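Local coordinates for 4-hydroxy-tetrahydrodipicolinate synthase (PDB 6T3T), which probably catalyses the condensation of pyruvate with aspartate semialdehyde to 4-hydroxy-tetrahydrodipicolinate, a step of lysine biosynthesis, and forms a homotetramer, at residues K2-Y7 against G199-V204; S12-G17 against D264-L269; G17-K22 against I57-L62; G166-V171 against L193-V198. One frame throughout, in Å; residues are numbered along the deposited sequence.

Contact 1: K2-Y7 against G199-V204; sequences KIQGTY and GAVGVV
V201 carries CG1 anti to its carbonyl carbon (chi1 -67°), which wedges CG2 between the backbone N and the carbonyl carbon. Q4 has CG in the same position as that CG1 (chi1 -73°), and its chain runs on extended. The two side chains cross, with Q4 CG 3.7 Å from V201 CB. The amide end continues along the valine and brings Q4 NE2 to 3.8 Å from V201 CG1. The other methyl meets backbone: V201 CG2 lies 3.4 Å from I3 O. K2 comes across V201 at about a right angle, and its NZ is hydrogen-bonded to G180 O. With V201 cut back to an alanine, I3 O and the amide end of Q4 would probably lose the methyls they lie against, leaving a gap there, although Q4 CG could still rest on CB.

This is the seam where a TIM barrel closes. The first strand, 5-9, runs parallel to the last, 202-205, with 3° between the short axes. The backbones are laced by G5 N to V201 O (3.0 Å), V203 N to G5 O (3.0 Å) and Y7 N to V203 O (2.9 Å). G202 lies so close to G5 O that a CB there would clash with it.

T6 and V203 share one face of the sheet and point the same way, with T6 CG2 3.8 Å from V203 CG1. Both touch V219 of helix 212-223. Y7 and V204 lie on the other face. The Y7 ring leads away to K72 and F74. V204 is predicted to bind pyruvate, and its side chain comes within about 4 Å of that of K162, the predicted Schiff-base lysine.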
# COMPACT_ATOMS: atom_id res chain seq x y z
N LYS A 2 -36.30 -6.42 0.76
CA LYS A 2 -34.89 -6.10 0.58
C LYS A 2 -34.46 -5.04 1.61
O LYS A 2 -35.28 -4.24 2.08
CB LYS A 2 -34.65 -5.63 -0.87
CG LYS A 2 -33.26 -5.08 -1.11
CD LYS A 2 -33.07 -4.40 -2.46
CE LYS A 2 -31.99 -5.06 -3.27
NZ LYS A 2 -31.76 -4.36 -4.57
N ILE A 3 -33.17 -4.94 1.87
CA ILE A 3 -32.63 -4.01 2.86
C ILE A 3 -32.16 -2.76 2.13
O ILE A 3 -31.29 -2.84 1.26
CB ILE A 3 -31.49 -4.64 3.66
CG1 ILE A 3 -31.97 -5.95 4.27
CG2 ILE A 3 -31.04 -3.68 4.74
CD1 ILE A 3 -33.05 -5.75 5.31
N GLN A 4 -32.76 -1.62 2.46
CA GLN A 4 -32.49 -0.37 1.76
C GLN A 4 -32.62 0.79 2.73
O GLN A 4 -33.19 0.66 3.81
CB GLN A 4 -33.46 -0.13 0.60
CG GLN A 4 -33.22 -0.99 -0.60
CD GLN A 4 -34.07 -0.59 -1.78
OE1 GLN A 4 -35.00 0.23 -1.66
NE2 GLN A 4 -33.77 -1.17 -2.95
N GLY A 5 -32.00 1.90 2.37
CA GLY A 5 -32.12 3.09 3.19
C GLY A 5 -30.96 3.29 4.14
O GLY A 5 -29.84 2.88 3.86
N THR A 6 -31.24 3.92 5.28
CA THR A 6 -30.21 4.38 6.20
C THR A 6 -30.37 3.69 7.55
O THR A 6 -31.42 3.79 8.19
CB THR A 6 -30.27 5.89 6.39
OG1 THR A 6 -30.20 6.52 5.11
CG2 THR A 6 -29.09 6.36 7.28
N TYR A 7 -29.30 3.02 7.97
CA TYR A 7 -29.19 2.32 9.24
C TYR A 7 -28.08 2.97 10.06
O TYR A 7 -26.98 3.20 9.55
CB TYR A 7 -28.86 0.84 8.99
CG TYR A 7 -30.02 0.06 8.40
CD1 TYR A 7 -30.44 0.24 7.09
CD2 TYR A 7 -30.72 -0.85 9.18
CE1 TYR A 7 -31.54 -0.46 6.58
CE2 TYR A 7 -31.80 -1.56 8.68
CZ TYR A 7 -32.20 -1.36 7.38
OH TYR A 7 -33.27 -2.09 6.91
N GLY A 199 -24.82 1.23 -7.74
CA GLY A 199 -25.74 0.15 -7.39
C GLY A 199 -26.00 -0.19 -5.93
O GLY A 199 -26.89 -1.01 -5.64
N ALA A 200 -25.30 0.46 -5.01
CA ALA A 200 -25.64 0.33 -3.61
C ALA A 200 -27.03 0.92 -3.36
O ALA A 200 -27.51 1.76 -4.13
CB ALA A 200 -24.59 1.03 -2.74
N VAL A 201 -27.66 0.48 -2.27
CA VAL A 201 -29.04 0.84 -1.99
C VAL A 201 -29.20 1.41 -0.59
O VAL A 201 -30.32 1.53 -0.08
CB VAL A 201 -29.98 -0.37 -2.21
CG1 VAL A 201 -30.04 -0.75 -3.72
CG2 VAL A 201 -29.57 -1.59 -1.33
N GLY A 202 -28.10 1.76 0.07
CA GLY A 202 -28.20 2.39 1.36
C GLY A 202 -26.86 2.43 2.07
O GLY A 202 -25.81 2.21 1.47
N VAL A 203 -26.93 2.73 3.36
CA VAL A 203 -25.73 2.99 4.15
C VAL A 203 -25.95 2.49 5.57
O VAL A 203 -27.03 2.63 6.14
CB VAL A 203 -25.38 4.49 4.10
CG1 VAL A 203 -26.49 5.35 4.76
CG2 VAL A 203 -24.03 4.73 4.71
N VAL A 204 -24.91 1.89 6.13
CA VAL A 204 -24.78 1.77 7.57
C VAL A 204 -23.88 2.92 8.00
O VAL A 204 -22.67 2.89 7.76
CB VAL A 204 -24.20 0.41 7.98
CG1 VAL A 204 -24.13 0.31 9.51
CG2 VAL A 204 -25.05 -0.74 7.40

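Contact 2: S12-G17 against D264-L269; sequences SPFHNG and DLELRL
E266 turns its carboxylate to two successive backbone N-H groups, those of N16 and G17. G17 N gives the stronger bond, 2.7 Å to E266 OE2. It meets that oxygen on the syn side, 20° out of the carboxylate plane. N16 N adds a weak bond of 3.0 Å to E266 OE1. One water satisfies two more backbone groups: it donates to F14 O and accepts from D264 N. H15 ND1 faces D264 OD2, but the modelled 2.3 Å is too short to trust in detail.

R268 lies flat on one face of the F14 ring. The guanidinium and ring centres are 4.2 Å apart and the planes differ by 13°, a cation-pi stack. The cation does not depend on the ring alone, because R268 NH1 also has a salt bridge to E55 and a hydrogen bond to T50 O. Over the opposite ring face sits S12 O. K254 NZ is bonded to both S12 O and E266 O, and thereby spans the two segments.

N16 and G17 both have positive phi, as in a type I' turn. The arrangement is that of a tight beta-hairpin, strands 14-15 and 18-19, with a glutamate carboxylate binding the N-H groups of its turn.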
# COMPACT_ATOMS: atom_id res chain seq x y z
N SER A 12 -22.32 3.23 21.87
CA SER A 12 -22.80 2.65 23.12
C SER A 12 -22.61 3.74 24.15
O SER A 12 -21.46 4.02 24.54
CB SER A 12 -22.03 1.39 23.52
OG SER A 12 -22.29 0.32 22.64
N PRO A 13 -23.66 4.44 24.59
CA PRO A 13 -23.46 5.54 25.54
C PRO A 13 -23.07 4.99 26.90
O PRO A 13 -23.63 4.00 27.37
CB PRO A 13 -24.81 6.26 25.57
CG PRO A 13 -25.80 5.29 25.06
CD PRO A 13 -25.05 4.39 24.09
N PHE A 14 -22.01 5.56 27.48
CA PHE A 14 -21.53 5.18 28.79
C PHE A 14 -21.68 6.32 29.77
O PHE A 14 -21.40 7.48 29.44
CB PHE A 14 -20.05 4.78 28.75
CG PHE A 14 -19.75 3.61 27.89
CD1 PHE A 14 -20.59 2.51 27.87
CD2 PHE A 14 -18.62 3.61 27.08
CE1 PHE A 14 -20.28 1.41 27.08
CE2 PHE A 14 -18.32 2.52 26.29
CZ PHE A 14 -19.16 1.43 26.28
N HIS A 15 -21.99 5.97 31.02
CA HIS A 15 -22.03 6.93 32.11
C HIS A 15 -21.55 6.23 33.36
O HIS A 15 -22.21 5.29 33.84
CB HIS A 15 -23.44 7.48 32.29
CG HIS A 15 -23.56 8.50 33.38
ND1 HIS A 15 -22.91 9.71 33.33
CD2 HIS A 15 -24.27 8.49 34.53
CE1 HIS A 15 -23.21 10.41 34.42
NE2 HIS A 15 -24.03 9.69 35.16
N ASN A 16 -20.42 6.69 33.90
CA ASN A 16 -19.83 6.12 35.10
C ASN A 16 -19.53 4.63 34.92
O ASN A 16 -19.87 3.79 35.75
CB ASN A 16 -20.74 6.36 36.31
CG ASN A 16 -21.04 7.82 36.51
OD1 ASN A 16 -22.13 8.19 36.90
ND2 ASN A 16 -20.07 8.67 36.21
N GLY A 17 -18.89 4.32 33.81
CA GLY A 17 -18.45 2.97 33.57
C GLY A 17 -19.52 1.99 33.24
O GLY A 17 -19.25 0.79 33.11
N ASP A 264 -22.00 11.18 27.66
CA ASP A 264 -20.71 11.44 28.28
C ASP A 264 -19.58 11.08 27.33
O ASP A 264 -19.62 10.06 26.63
CB ASP A 264 -20.53 10.62 29.56
CG ASP A 264 -21.46 11.05 30.64
OD1 ASP A 264 -22.25 11.98 30.41
OD2 ASP A 264 -21.39 10.46 31.74
N LEU A 265 -18.54 11.92 27.31
CA LEU A 265 -17.34 11.55 26.56
C LEU A 265 -16.57 10.57 27.44
O LEU A 265 -15.60 10.90 28.12
CB LEU A 265 -16.51 12.76 26.18
CG LEU A 265 -15.27 12.38 25.36
CD1 LEU A 265 -15.60 11.24 24.42
CD2 LEU A 265 -14.79 13.57 24.59
N GLU A 266 -17.11 9.36 27.51
CA GLU A 266 -16.48 8.23 28.16
C GLU A 266 -16.11 7.21 27.09
O GLU A 266 -16.98 6.65 26.42
CB GLU A 266 -17.40 7.59 29.18
CG GLU A 266 -16.71 7.15 30.43
CD GLU A 266 -17.68 6.73 31.50
OE1 GLU A 266 -18.00 7.59 32.34
OE2 GLU A 266 -18.08 5.55 31.53
N LEU A 267 -14.82 7.02 26.90
CA LEU A 267 -14.29 6.02 25.99
C LEU A 267 -13.56 4.95 26.79
O LEU A 267 -12.88 5.26 27.78
CB LEU A 267 -13.35 6.65 24.96
CG LEU A 267 -14.04 7.66 24.05
CD1 LEU A 267 -13.06 8.73 23.55
CD2 LEU A 267 -14.67 6.92 22.90
N ARG A 268 -13.69 3.71 26.37
CA ARG A 268 -12.96 2.63 27.02
C ARG A 268 -11.64 2.38 26.31
O ARG A 268 -11.60 2.25 25.08
CB ARG A 268 -13.82 1.37 27.04
CG ARG A 268 -15.03 1.55 27.95
CD ARG A 268 -16.01 0.36 27.90
NE ARG A 268 -16.98 0.49 28.99
CZ ARG A 268 -17.79 -0.48 29.41
NH1 ARG A 268 -17.77 -1.70 28.86
NH2 ARG A 268 -18.61 -0.23 30.42
N LEU A 269 -10.57 2.30 27.10
CA LEU A 269 -9.25 1.99 26.58
C LEU A 269 -9.29 0.65 25.85
O LEU A 269 -9.89 -0.31 26.34
CB LEU A 269 -8.23 1.97 27.72
CG LEU A 269 -7.80 3.34 28.31
CD1 LEU A 269 -6.92 3.20 29.55
CD2 LEU A 269 -7.09 4.15 27.24
O HOH W 1 -23.64 8.63 27.97

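Contact 3: G17-K22 against I57-L62; sequences GQIDRK and IELVRL
I19 packs its ethyl branch against L59, at the place where a short hairpin leads into helix 21-32. The partner is helix 53-67, so the contact joins the first two long outer helices of the TIM barrel.

The tight part is apolar. I19 CD1 reaches to 3.6 Å from L59 CG, the nearest approach between the two segments. I19 CG2, the other branch, lies 4.0 Å from L62 CD1, and these two side chains slide past each other in opposite directions. L59 and L62 are buried, and both also touch L24 of helix 21-32. L59 extends the packing further, onto S12, V42 and L51. D20 caps the start of helix 21-32, with OD1 accepting from A23 N.

The loose side belongs to R21, which is exposed. Its extended chain passes L62 at about a right angle, with R21 CD 4.1 Å from L62 CD2. Its guanidinium then forms a long salt bridge, R21 NH2 to E58 OE2 at 3.7 Å. The oxygen lies over the guanidinium face, and no N-H points at it; only charge holds this pair. E58 CG is anti to the backbone N (chi1 -170°), and the chain bends at chi2 to bring the carboxylate beside R61 on its own helix. There the bond is short and straight: R61 NH2 meets E58 OE1 at 2.7 Å, with the oxygen close to the guanidinium plane.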
# COMPACT_ATOMS: atom_id res chain seq x y z
N GLY A 17 -18.89 4.32 33.81
CA GLY A 17 -18.45 2.97 33.57
C GLY A 17 -19.52 1.99 33.24
O GLY A 17 -19.25 0.79 33.11
N GLN A 18 -20.75 2.44 33.00
CA GLN A 18 -21.83 1.50 32.71
C GLN A 18 -22.63 2.06 31.55
O GLN A 18 -22.48 3.23 31.17
CB GLN A 18 -22.68 1.30 33.96
CG GLN A 18 -21.86 0.73 35.13
CD GLN A 18 -22.49 0.95 36.51
OE1 GLN A 18 -23.65 1.37 36.64
NE2 GLN A 18 -21.72 0.67 37.58
N ILE A 19 -23.49 1.21 30.98
CA ILE A 19 -24.39 1.63 29.91
C ILE A 19 -25.28 2.75 30.43
O ILE A 19 -25.84 2.66 31.52
CB ILE A 19 -25.22 0.45 29.40
CG1 ILE A 19 -24.33 -0.60 28.74
CG2 ILE A 19 -26.28 0.91 28.40
CD1 ILE A 19 -25.05 -1.92 28.47
N ASP A 20 -25.35 3.85 29.67
CA ASP A 20 -26.20 4.99 29.99
C ASP A 20 -27.57 4.77 29.33
O ASP A 20 -27.74 5.01 28.12
CB ASP A 20 -25.54 6.29 29.51
CG ASP A 20 -26.31 7.53 29.93
OD1 ASP A 20 -27.51 7.42 30.31
OD2 ASP A 20 -25.72 8.63 29.88
N ARG A 21 -28.54 4.31 30.12
CA ARG A 21 -29.82 3.90 29.54
C ARG A 21 -30.65 5.09 29.07
O ARG A 21 -31.30 5.03 28.03
CB ARG A 21 -30.64 3.09 30.55
CG ARG A 21 -29.99 1.80 30.96
CD ARG A 21 -30.95 0.90 31.74
NE ARG A 21 -30.24 -0.30 32.16
CZ ARG A 21 -30.81 -1.42 32.58
NH1 ARG A 21 -32.14 -1.52 32.63
NH2 ARG A 21 -30.05 -2.45 32.94
N LYS A 22 -30.63 6.17 29.84
CA LYS A 22 -31.35 7.37 29.44
C LYS A 22 -30.78 7.95 28.14
O LYS A 22 -31.54 8.33 27.24
CB LYS A 22 -31.31 8.40 30.56
CG LYS A 22 -32.14 9.65 30.27
CD LYS A 22 -33.64 9.32 30.13
CE LYS A 22 -34.31 10.10 28.99
NZ LYS A 22 -34.10 9.41 27.67
N ILE A 57 -24.84 -8.26 25.35
CA ILE A 57 -26.20 -8.77 25.30
C ILE A 57 -27.18 -7.69 25.75
O ILE A 57 -28.23 -7.51 25.13
CB ILE A 57 -26.33 -10.04 26.16
CG1 ILE A 57 -25.37 -11.12 25.66
CG2 ILE A 57 -27.75 -10.56 26.14
CD1 ILE A 57 -25.40 -11.30 24.17
N GLU A 58 -26.83 -6.94 26.80
CA GLU A 58 -27.75 -5.94 27.35
C GLU A 58 -27.99 -4.77 26.40
O GLU A 58 -29.11 -4.25 26.33
CB GLU A 58 -27.22 -5.42 28.68
CG GLU A 58 -28.23 -4.56 29.43
CD GLU A 58 -29.50 -5.33 29.81
OE1 GLU A 58 -29.46 -6.58 29.91
OE2 GLU A 58 -30.54 -4.68 30.03
N LEU A 59 -26.97 -4.31 25.69
CA LEU A 59 -27.18 -3.22 24.74
C LEU A 59 -28.12 -3.64 23.63
O LEU A 59 -29.02 -2.88 23.24
CB LEU A 59 -25.84 -2.75 24.15
CG LEU A 59 -25.12 -1.61 24.87
CD1 LEU A 59 -23.62 -1.69 24.61
CD2 LEU A 59 -25.66 -0.22 24.45
N VAL A 60 -27.99 -4.89 23.17
CA VAL A 60 -28.88 -5.36 22.12
C VAL A 60 -30.30 -5.50 22.66
O VAL A 60 -31.27 -5.11 21.99
CB VAL A 60 -28.38 -6.68 21.53
CG1 VAL A 60 -29.40 -7.25 20.51
CG2 VAL A 60 -27.04 -6.44 20.90
N ARG A 61 -30.44 -5.99 23.88
CA ARG A 61 -31.76 -6.14 24.48
C ARG A 61 -32.41 -4.78 24.71
O ARG A 61 -33.61 -4.61 24.43
CB ARG A 61 -31.68 -6.92 25.79
CG ARG A 61 -33.03 -7.44 26.27
CD ARG A 61 -32.82 -8.61 27.21
NE ARG A 61 -31.57 -8.42 27.93
CZ ARG A 61 -30.73 -9.39 28.24
NH1 ARG A 61 -30.97 -10.65 27.85
NH2 ARG A 61 -29.61 -9.10 28.91
N LEU A 62 -31.66 -3.83 25.26
CA LEU A 62 -32.21 -2.50 25.51
C LEU A 62 -32.66 -1.85 24.22
O LEU A 62 -33.73 -1.22 24.18
CB LEU A 62 -31.16 -1.61 26.16
CG LEU A 62 -30.95 -1.84 27.63
CD1 LEU A 62 -29.60 -1.23 28.02
CD2 LEU A 62 -32.11 -1.23 28.41

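Contact 4: G166-V171 against L193-V198; sequences GSVDRV and LPFLSV
P194 O takes a hydrogen bond from S197 OG at 2.8 Å, with the hydroxyl tilted 25° from the carbonyl plane. S197 N adds a weak bond to the same oxygen. From the other segment comes only a methyl, V168 CG1, at 3.6 Å from P194 O.

Across the contact the main group is the F195 ring. V171 CG2 sits over the centre of one face, 3.6 Å from the ring centroid and 11° off its normal, in a CH-pi contact. V168 CG2 approaches in the plane of the ring, at its edge, 3.7 Å from F195 CE1. Two valines thus hold the ring at one face and at its rim. Without its ring, for instance with a serine at F195, the contact is likely to lose the surface on which V171 CG2 rests and the edge that V168 CG2 meets, leaving both methyls facing a gap.

V198 fills the next position. Its CG2 lies between the backbone N and the carbonyl carbon (chi1 -64°) and meets a methyl of each valine: V198 CG2 is 3.7 Å from V168 CG1 and likewise 3.7 Å from V171 CG1.

The contact joins two outer helices of the barrel, 168-177 and 192-197, which follow neighbouring strands. S167 is the N-cap of the first, and its OG accepts from R170 N at 3.2 Å. A third subunit covers part of this region: its V168 packs on V168, and its Y238 bonds to D169.

The polar bonds described here stay within each segment or go to that subunit, while the two helices meet through methyls and a ring. Their fit to each other therefore rests on shape rather than on charge.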
# COMPACT_ATOMS: atom_id res chain seq x y z
N GLY A 166 -13.50 0.76 1.18
CA GLY A 166 -12.97 2.00 0.63
C GLY A 166 -12.81 2.04 -0.88
O GLY A 166 -12.11 2.91 -1.40
N SER A 167 -13.48 1.16 -1.61
CA SER A 167 -13.30 1.03 -3.05
C SER A 167 -14.67 0.97 -3.70
O SER A 167 -15.42 0.01 -3.47
CB SER A 167 -12.47 -0.22 -3.39
OG SER A 167 -12.70 -0.67 -4.72
N VAL A 168 -15.00 1.98 -4.51
CA VAL A 168 -16.27 2.00 -5.24
C VAL A 168 -16.28 0.91 -6.30
O VAL A 168 -17.33 0.37 -6.64
CB VAL A 168 -16.51 3.37 -5.91
CG1 VAL A 168 -17.96 3.48 -6.44
CG2 VAL A 168 -16.20 4.48 -4.97
N ASP A 169 -15.10 0.60 -6.83
CA ASP A 169 -14.98 -0.46 -7.82
C ASP A 169 -15.44 -1.82 -7.27
O ASP A 169 -15.96 -2.66 -8.01
CB ASP A 169 -13.53 -0.52 -8.28
CG ASP A 169 -13.41 -0.89 -9.71
OD1 ASP A 169 -13.85 -0.07 -10.55
OD2 ASP A 169 -12.91 -1.99 -10.00
N ARG A 170 -15.24 -2.05 -5.98
CA ARG A 170 -15.78 -3.25 -5.36
C ARG A 170 -17.29 -3.33 -5.52
O ARG A 170 -17.84 -4.41 -5.74
CB ARG A 170 -15.40 -3.25 -3.88
CG ARG A 170 -15.91 -4.44 -3.12
CD ARG A 170 -15.41 -5.68 -3.79
NE ARG A 170 -13.96 -5.78 -3.84
CZ ARG A 170 -13.25 -6.49 -2.96
NH1 ARG A 170 -13.90 -7.13 -1.97
NH2 ARG A 170 -11.92 -6.57 -3.07
N VAL A 171 -17.98 -2.19 -5.45
CA VAL A 171 -19.43 -2.21 -5.61
C VAL A 171 -19.80 -2.65 -7.03
O VAL A 171 -20.66 -3.53 -7.22
CB VAL A 171 -20.04 -0.84 -5.25
CG1 VAL A 171 -21.53 -0.84 -5.51
CG2 VAL A 171 -19.79 -0.52 -3.76
N LEU A 193 -22.64 8.33 -1.53
CA LEU A 193 -23.18 8.79 -2.81
C LEU A 193 -22.54 8.11 -4.01
O LEU A 193 -23.28 7.66 -4.90
CB LEU A 193 -23.08 10.31 -2.92
CG LEU A 193 -23.53 10.82 -4.29
CD1 LEU A 193 -25.02 10.61 -4.47
CD2 LEU A 193 -23.21 12.31 -4.43
N PRO A 194 -21.21 8.02 -4.13
CA PRO A 194 -20.66 7.28 -5.28
C PRO A 194 -21.01 5.79 -5.23
O PRO A 194 -21.14 5.16 -6.30
CB PRO A 194 -19.14 7.57 -5.21
CG PRO A 194 -18.87 8.15 -3.85
CD PRO A 194 -20.17 8.69 -3.32
N PHE A 195 -21.17 5.21 -4.04
CA PHE A 195 -21.60 3.81 -3.94
C PHE A 195 -22.98 3.63 -4.55
O PHE A 195 -23.21 2.70 -5.32
CB PHE A 195 -21.57 3.33 -2.49
CG PHE A 195 -20.21 2.76 -2.04
CD1 PHE A 195 -19.03 3.18 -2.59
CD2 PHE A 195 -20.15 1.77 -1.07
CE1 PHE A 195 -17.81 2.66 -2.16
CE2 PHE A 195 -18.93 1.24 -0.64
CZ PHE A 195 -17.77 1.68 -1.19
N LEU A 196 -23.92 4.52 -4.20
CA LEU A 196 -25.27 4.54 -4.77
C LEU A 196 -25.27 4.61 -6.30
O LEU A 196 -26.07 3.95 -6.97
CB LEU A 196 -26.03 5.76 -4.22
CG LEU A 196 -26.87 5.65 -2.95
CD1 LEU A 196 -26.22 4.76 -1.90
CD2 LEU A 196 -27.09 7.04 -2.40
N SER A 197 -24.39 5.44 -6.88
CA SER A 197 -24.40 5.66 -8.32
C SER A 197 -24.09 4.38 -9.10
O SER A 197 -24.47 4.25 -10.27
CB SER A 197 -23.40 6.74 -8.70
OG SER A 197 -22.08 6.20 -8.69
N VAL A 198 -23.37 3.44 -8.50
CA VAL A 198 -23.08 2.20 -9.21
C VAL A 198 -23.83 1.00 -8.61
O VAL A 198 -23.51 -0.13 -8.93
CB VAL A 198 -21.57 1.93 -9.26
CG1 VAL A 198 -20.90 3.02 -10.06
CG2 VAL A 198 -20.98 1.92 -7.86

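In the fold
Contacts 1 and 4 are buried and lie on the opposite side of the chain's centre from contacts 2 and 3. Contact 1 belongs to the barrel wall and is built mainly from backbone bonds. Contact 4 is a layer outside it, apolar and close to another subunit. The two touch where helix 192-197 leads into strand 202-205: G199 and A200 complete a Schellman motif with L196 O and F195 O. Contacts 2 and 3 share G17 and the hairpin of strands 14-15 and 18-19. Contact 2 is a surface contact rich in charge and polar bonds. Contact 3 is partly buried, with an aliphatic interior and an ionic fringe.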